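Local atomic coordinates of PLP-Dependent L-Arginine Hydroxylase MppP (PDB entry 5DJ1), a protein that probably uses pyridoxal 5'-phosphate to hydroxylate L-arginine, although its family is that of the aminotransferases. Residues Leu97-Ser102 with Arg123-Asp128; Thr114-Ala119 with Arg337-Ala342. All coordinates share one frame; numbering follows the deposited sequence.

Interaction 1 of 2, residues Leu97-Ser102 with Arg123-Asp128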
loop_
_atom_site.group_PDB
_atom_site.type_symbol
_atom_site.label_atom_id
_atom_site.label_comp_id
_atom_site.label_asym_id
_atom_site.label_seq_id
_atom_site.Cartn_x
_atom_site.Cartn_y
_atom_site.Cartn_z
ATOM N N LEU B 97 5.056 7.069 -8.104
ATOM C CA LEU B 97 6.009 7.665 -9.019
ATOM C C LEU B 97 5.517 7.559 -10.468
ATOM O O LEU B 97 5.554 8.537 -11.218
ATOM C CB LEU B 97 7.383 7.016 -8.847
ATOM C CG LEU B 97 8.452 7.468 -9.863
ATOM C CD1 LEU B 97 8.714 8.984 -9.770
ATOM C CD2 LEU B 97 9.739 6.668 -9.675
ATOM N N ALA B 98 5.033 6.384 -10.862
ATOM C CA ALA B 98 4.579 6.174 -12.235
ATOM C C ALA B 98 3.438 7.123 -12.583
ATOM O O ALA B 98 3.467 7.810 -13.607
ATOM C CB ALA B 98 4.154 4.724 -12.424
ATOM N N ARG B 99 2.434 7.209 -11.718
ATOM C CA ARG B 99 1.329 8.102 -12.013
ATOM C C ARG B 99 1.786 9.552 -11.996
ATOM O O ARG B 99 1.344 10.354 -12.834
ATOM C CB ARG B 99 0.177 7.879 -11.037
ATOM C CG ARG B 99 -1.057 8.706 -11.443
ATOM C CD ARG B 99 -2.353 7.959 -11.197
ATOM N NE ARG B 99 -2.713 7.763 -9.801
ATOM C CZ ARG B 99 -3.113 8.734 -8.973
ATOM N NH1 ARG B 99 -3.156 9.982 -9.371
ATOM N NH2 ARG B 99 -3.521 8.450 -7.747
ATOM N N SER B 100 2.705 9.890 -11.085
ATOM C CA SER B 100 3.262 11.242 -11.035
ATOM C C SER B 100 3.974 11.588 -12.337
ATOM O O SER B 100 3.811 12.682 -12.861
ATOM C CB SER B 100 4.247 11.389 -9.874
ATOM O OG SER B 100 3.599 11.338 -8.614
ATOM N N LEU B 101 4.823 10.684 -12.834
ATOM C CA LEU B 101 5.499 10.903 -14.108
ATOM C C LEU B 101 4.501 11.194 -15.228
ATOM O O LEU B 101 4.738 12.069 -16.073
ATOM C CB LEU B 101 6.353 9.675 -14.449
ATOM C CG LEU B 101 7.702 9.569 -13.734
ATOM C CD1 LEU B 101 8.298 8.152 -13.893
ATOM C CD2 LEU B 101 8.690 10.647 -14.249
ATOM N N SER B 102 3.384 10.464 -15.264
ATOM C CA SER B 102 2.459 10.599 -16.395
ATOM C C SER B 102 1.838 11.983 -16.493
ATOM O O SER B 102 1.220 12.276 -17.506
ATOM C CB SER B 102 1.313 9.575 -16.352
ATOM O OG SER B 102 0.439 9.841 -15.287
ATOM N N ARG B 123 3.883 1.199 -17.746
ATOM C CA ARG B 123 2.974 1.060 -18.877
ATOM C C ARG B 123 1.527 1.245 -18.451
ATOM O O ARG B 123 0.744 1.850 -19.176
ATOM C CB ARG B 123 3.106 -0.313 -19.553
ATOM C CG ARG B 123 4.359 -0.534 -20.392
ATOM C CD ARG B 123 4.179 -1.824 -21.183
ATOM N NE ARG B 123 5.388 -2.353 -21.809
ATOM C CZ ARG B 123 5.956 -3.520 -21.485
ATOM N NH1 ARG B 123 5.452 -4.289 -20.524
ATOM N NH2 ARG B 123 7.042 -3.918 -22.123
ATOM N N GLY B 124 1.141 0.683 -17.302
ATOM C CA GLY B 124 -0.224 0.821 -16.834
ATOM C C GLY B 124 -0.622 2.263 -16.581
ATOM O O GLY B 124 -1.807 2.588 -16.587
ATOM N N ASN B 125 0.348 3.126 -16.289
ATOM C CA ASN B 125 0.087 4.537 -16.084
ATOM C C ASN B 125 0.333 5.367 -17.339
ATOM O O ASN B 125 0.356 6.596 -17.272
ATOM C CB ASN B 125 0.914 5.056 -14.915
ATOM C CG ASN B 125 0.289 4.686 -13.589
ATOM O OD1 ASN B 125 -0.643 5.331 -13.150
ATOM N ND2 ASN B 125 0.741 3.606 -12.999
ATOM N N GLY B 126 0.448 4.729 -18.487
ATOM C CA GLY B 126 0.494 5.456 -19.752
ATOM C C GLY B 126 1.866 5.840 -20.258
ATOM O O GLY B 126 1.950 6.617 -21.209
ATOM N N LEU B 127 2.945 5.307 -19.687
ATOM C CA LEU B 127 4.280 5.649 -20.156
ATOM C C LEU B 127 4.714 4.636 -21.211
ATOM O O LEU B 127 4.435 3.442 -21.098
ATOM C CB LEU B 127 5.291 5.672 -19.005
ATOM C CG LEU B 127 5.327 6.785 -17.943
ATOM C CD1 LEU B 127 5.143 8.157 -18.529
ATOM C CD2 LEU B 127 4.365 6.546 -16.845
ATOM N N ASP B 128 5.350 5.129 -22.262
ATOM C CA ASP B 128 5.992 4.290 -23.260
ATOM C C ASP B 128 7.448 4.061 -22.822
ATOM O O ASP B 128 8.067 4.941 -22.229
ATOM C CB ASP B 128 5.873 5.011 -24.614
ATOM C CG ASP B 128 6.176 4.141 -25.798
ATOM O OD1 ASP B 128 6.160 2.917 -25.652
ATOM O OD2 ASP B 128 6.409 4.704 -26.893
#

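Interaction 2 of 2, residues Thr114-Ala119 with Arg337-Ala342. With MG (magnesium ion), chain G.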
loop_
_atom_site.group_PDB
_atom_site.type_symbol
_atom_site.label_atom_id
_atom_site.label_comp_id
_atom_site.label_asym_id
_atom_site.label_seq_id
_atom_site.Cartn_x
_atom_site.Cartn_y
_atom_site.Cartn_z
ATOM N N THR B 114 15.130 -6.074 -16.054
ATOM C CA THR B 114 14.940 -5.679 -14.667
ATOM C C THR B 114 13.667 -6.333 -14.119
ATOM O O THR B 114 12.981 -7.096 -14.799
ATOM C CB THR B 114 14.902 -4.146 -14.526
ATOM O OG1 THR B 114 15.085 -3.778 -13.154
ATOM C CG2 THR B 114 13.560 -3.542 -15.009
ATOM N N PHE B 115 13.373 -6.009 -12.868
ATOM C CA PHE B 115 12.154 -6.363 -12.152
ATOM C C PHE B 115 10.962 -5.913 -12.983
ATOM O O PHE B 115 10.687 -4.712 -13.057
ATOM C CB PHE B 115 12.164 -5.670 -10.776
ATOM C CG PHE B 115 11.034 -6.054 -9.883
ATOM C CD1 PHE B 115 10.876 -7.376 -9.466
ATOM C CD2 PHE B 115 10.169 -5.093 -9.397
ATOM C CE1 PHE B 115 9.844 -7.737 -8.609
ATOM C CE2 PHE B 115 9.130 -5.443 -8.535
ATOM C CZ PHE B 115 8.965 -6.769 -8.143
ATOM N N ASP B 116 10.246 -6.849 -13.599
ATOM C CA ASP B 116 9.336 -6.468 -14.684
ATOM C C ASP B 116 8.048 -5.829 -14.205
ATOM O O ASP B 116 7.324 -5.226 -15.025
ATOM C CB ASP B 116 9.020 -7.681 -15.563
ATOM C CG ASP B 116 8.418 -8.838 -14.772
ATOM O OD1 ASP B 116 9.039 -9.266 -13.772
ATOM O OD2 ASP B 116 7.319 -9.306 -15.154
ATOM N N ASN B 117 7.791 -5.869 -12.895
ATOM C CA ASN B 117 6.683 -5.113 -12.341
ATOM C C ASN B 117 6.844 -3.631 -12.599
ATOM O O ASN B 117 5.847 -2.909 -12.687
ATOM C CB ASN B 117 6.581 -5.343 -10.836
ATOM C CG ASN B 117 5.242 -5.024 -10.329
ATOM O OD1 ASN B 117 4.247 -5.501 -10.872
ATOM N ND2 ASN B 117 5.176 -4.178 -9.304
ATOM N N ILE B 118 8.092 -3.156 -12.658
ATOM C CA ILE B 118 8.337 -1.740 -12.912
ATOM C C ILE B 118 7.799 -1.375 -14.285
ATOM O O ILE B 118 7.124 -0.354 -14.449
ATOM C CB ILE B 118 9.840 -1.410 -12.778
ATOM C CG1 ILE B 118 10.299 -1.600 -11.328
ATOM C CG2 ILE B 118 10.138 0.053 -13.176
ATOM C CD1 ILE B 118 11.831 -1.684 -11.163
ATOM N N ALA B 119 8.069 -2.224 -15.286
ATOM C CA ALA B 119 7.533 -1.994 -16.614
ATOM C C ALA B 119 6.004 -1.981 -16.587
ATOM O O ALA B 119 5.382 -1.087 -17.171
ATOM C CB ALA B 119 8.082 -3.047 -17.579
ATOM N N ARG B 337 12.700 -15.193 -18.868
ATOM C CA ARG B 337 12.071 -14.441 -19.952
ATOM C C ARG B 337 11.357 -13.211 -19.426
ATOM O O ARG B 337 11.442 -12.144 -20.021
ATOM C CB ARG B 337 11.061 -15.310 -20.726
ATOM C CG ARG B 337 11.654 -16.299 -21.686
ATOM C CD ARG B 337 10.556 -17.098 -22.394
ATOM N NE ARG B 337 9.915 -16.344 -23.463
ATOM C CZ ARG B 337 10.344 -16.301 -24.726
ATOM N NH1 ARG B 337 11.410 -16.987 -25.117
ATOM N NH2 ARG B 337 9.693 -15.572 -25.616
ATOM N N GLN B 338 10.666 -13.340 -18.295
ATOM C CA GLN B 338 9.829 -12.246 -17.812
ATOM C C GLN B 338 10.639 -11.002 -17.474
ATOM O O GLN B 338 10.095 -9.896 -17.507
ATOM C CB GLN B 338 9.022 -12.678 -16.582
ATOM C CG GLN B 338 9.858 -12.820 -15.266
ATOM C CD GLN B 338 8.997 -13.189 -14.038
ATOM O OE1 GLN B 338 8.534 -14.317 -13.920
ATOM N NE2 GLN B 338 8.786 -12.227 -13.129
ATOM N N PHE B 339 11.923 -11.146 -17.133
ATOM C CA PHE B 339 12.702 -9.966 -16.733
ATOM C C PHE B 339 13.189 -9.185 -17.954
ATOM O O PHE B 339 13.489 -7.991 -17.854
ATOM C CB PHE B 339 13.889 -10.378 -15.846
ATOM C CG PHE B 339 13.469 -11.116 -14.579
ATOM C CD1 PHE B 339 12.910 -10.434 -13.521
ATOM C CD2 PHE B 339 13.638 -12.496 -14.472
ATOM C CE1 PHE B 339 12.504 -11.110 -12.353
ATOM C CE2 PHE B 339 13.253 -13.190 -13.306
ATOM C CZ PHE B 339 12.673 -12.505 -12.256
ATOM N N HIS B 340 13.193 -9.828 -19.114
ATOM C CA HIS B 340 13.558 -9.182 -20.362
ATOM C C HIS B 340 12.280 -8.651 -21.010
ATOM O O HIS B 340 11.752 -9.184 -21.995
ATOM C CB HIS B 340 14.333 -10.160 -21.241
ATOM C CG HIS B 340 15.662 -10.550 -20.651
ATOM N ND1 HIS B 340 15.787 -11.455 -19.614
ATOM C CD2 HIS B 340 16.917 -10.106 -20.909
ATOM C CE1 HIS B 340 17.064 -11.577 -19.287
ATOM N NE2 HIS B 340 17.771 -10.772 -20.055
ATOM N N TRP B 341 11.782 -7.567 -20.391
ATOM C CA TRP B 341 10.443 -7.036 -20.619
ATOM C C TRP B 341 10.284 -6.430 -22.014
ATOM O O TRP B 341 9.157 -6.141 -22.415
ATOM C CB TRP B 341 10.100 -5.990 -19.532
ATOM C CG TRP B 341 11.142 -4.930 -19.394
ATOM C CD1 TRP B 341 12.181 -4.920 -18.509
ATOM C CD2 TRP B 341 11.275 -3.734 -20.187
ATOM N NE1 TRP B 341 12.966 -3.799 -18.717
ATOM C CE2 TRP B 341 12.431 -3.058 -19.735
ATOM C CE3 TRP B 341 10.547 -3.190 -21.246
ATOM C CZ2 TRP B 341 12.864 -1.868 -20.288
ATOM C CZ3 TRP B 341 10.987 -1.992 -21.812
ATOM C CH2 TRP B 341 12.133 -1.342 -21.325
ATOM N N ALA B 342 11.380 -6.251 -22.738
ATOM C CA ALA B 342 11.387 -5.734 -24.106
ATOM C C ALA B 342 11.796 -6.772 -25.137
ATOM O O ALA B 342 11.309 -6.723 -26.264
ATOM C CB ALA B 342 12.353 -4.540 -24.230
HETATM MG MG MG G . 5.958 -9.422 -17.066
HETATM O O HOH W 1 4.471 -8.876 -15.522
HETATM O O HOH W 2 5.508 -11.542 -16.605
#

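Interaction 1 of 2, residues Leu97-Ser102 with Arg123-Asp128
The carboxamide of N125 presents one face to the helix backbone at A98-R99: R99 N stands almost straight above N125 CG, at 3.8 Å. On the same face A98 CB approaches N125 ND2 at 3.6 Å and R99 CB approaches N125 OD1 at 3.4 Å, with no hydrogen bond between the segments. R99 of the second subunit also packs on N125. N125 ND2 donates to L121 O and to E95 OE1 of the same chain, which probably fixes the amide's rotation. Since N125 CG is anti to its carbonyl carbon (chi1 -79°), the group reaches across from the end of its own helix. The R99 guanidinium, its plane 32° from the amide, continues past N125 to a salt bridge with E95 of the second subunit. Toward the C-terminal end of helix 90-101, S102 CB lies 3.3 Å from N125 O, with S102 OG bonded back to R99 O at 2.7 Å, and L127 CD2 rests 3.6 Å from A98 O. G126, with phi 91° and its N bonded to R123 O, is the C-prime residue of the Schellman motif that ends helix 116-124, in the beta-alpha-beta crossover between parallel neighbours 107-112 and 128-133, where it packs on helix 90-101.

Interaction 2 of 2, residues Thr114-Ala119 with Arg337-Ala342
D116 and Q338 each carry CG between the backbone N and the carbonyl carbon (chi1 57° and 73°), and beyond it the Q338 chain runs extended, so that the side chains cross at about a right angle and carboxylate meets amide. They belong to a magnesium site where the start of helix 116-124, in the large sheet domain, meets the loop between strands 334-335 and 350-354 of the smaller antiparallel sheet. The two carboxylate oxygens divide the work. Q338 NE2 donates to D116 OD1 at 3.0 Å, on the syn side but 28° out of the carboxylate plane, while D116 OD2 binds the magnesium ion at 2.4 Å, with two waters also in its shell. The Q338 bond probably helps fix the rotation of the metal-binding group; D116 is a ligand of two magnesium positions seen for this protein, the second shared with D120. Alongside, T114 N donates to F339 O at 3.1 Å, tying the backbones together. The F339 ring has Q338 CG over the centre of one face, and T114 O lies in its plane at the edge, 3.6 Å from F339 CD1. Farther along the loop, beyond the inverse gamma turn centred on H340, W341 packs its CG 4.0 Å from A119 CB. W341 NE1 donates to V111 O and also lies 3.8 Å from T114 CG2.

Both interactions use helix 116-124, one at each end: interaction 1 holds its C-terminal exit and interaction 2 its start, with centres about 16 Å apart. They meet directly where R123 NH2 lies 3.1 Å from W341 O, a probable hydrogen bond. Interaction 1 is mostly buried, at the periphery of the large domain and against the second subunit; across its segments it relies on van der Waals contacts, while N125 ND2 and the R99 guanidinium find hydrogen-bond or salt-bridge partners outside them. Interaction 2 is only partly buried and spans 217 intervening residues to reach the smaller sheet's loop. Its chemistry is more polar: a backbone bond, a carboxylate-amide bond and a hydrated metal, with aromatic contacts beside them.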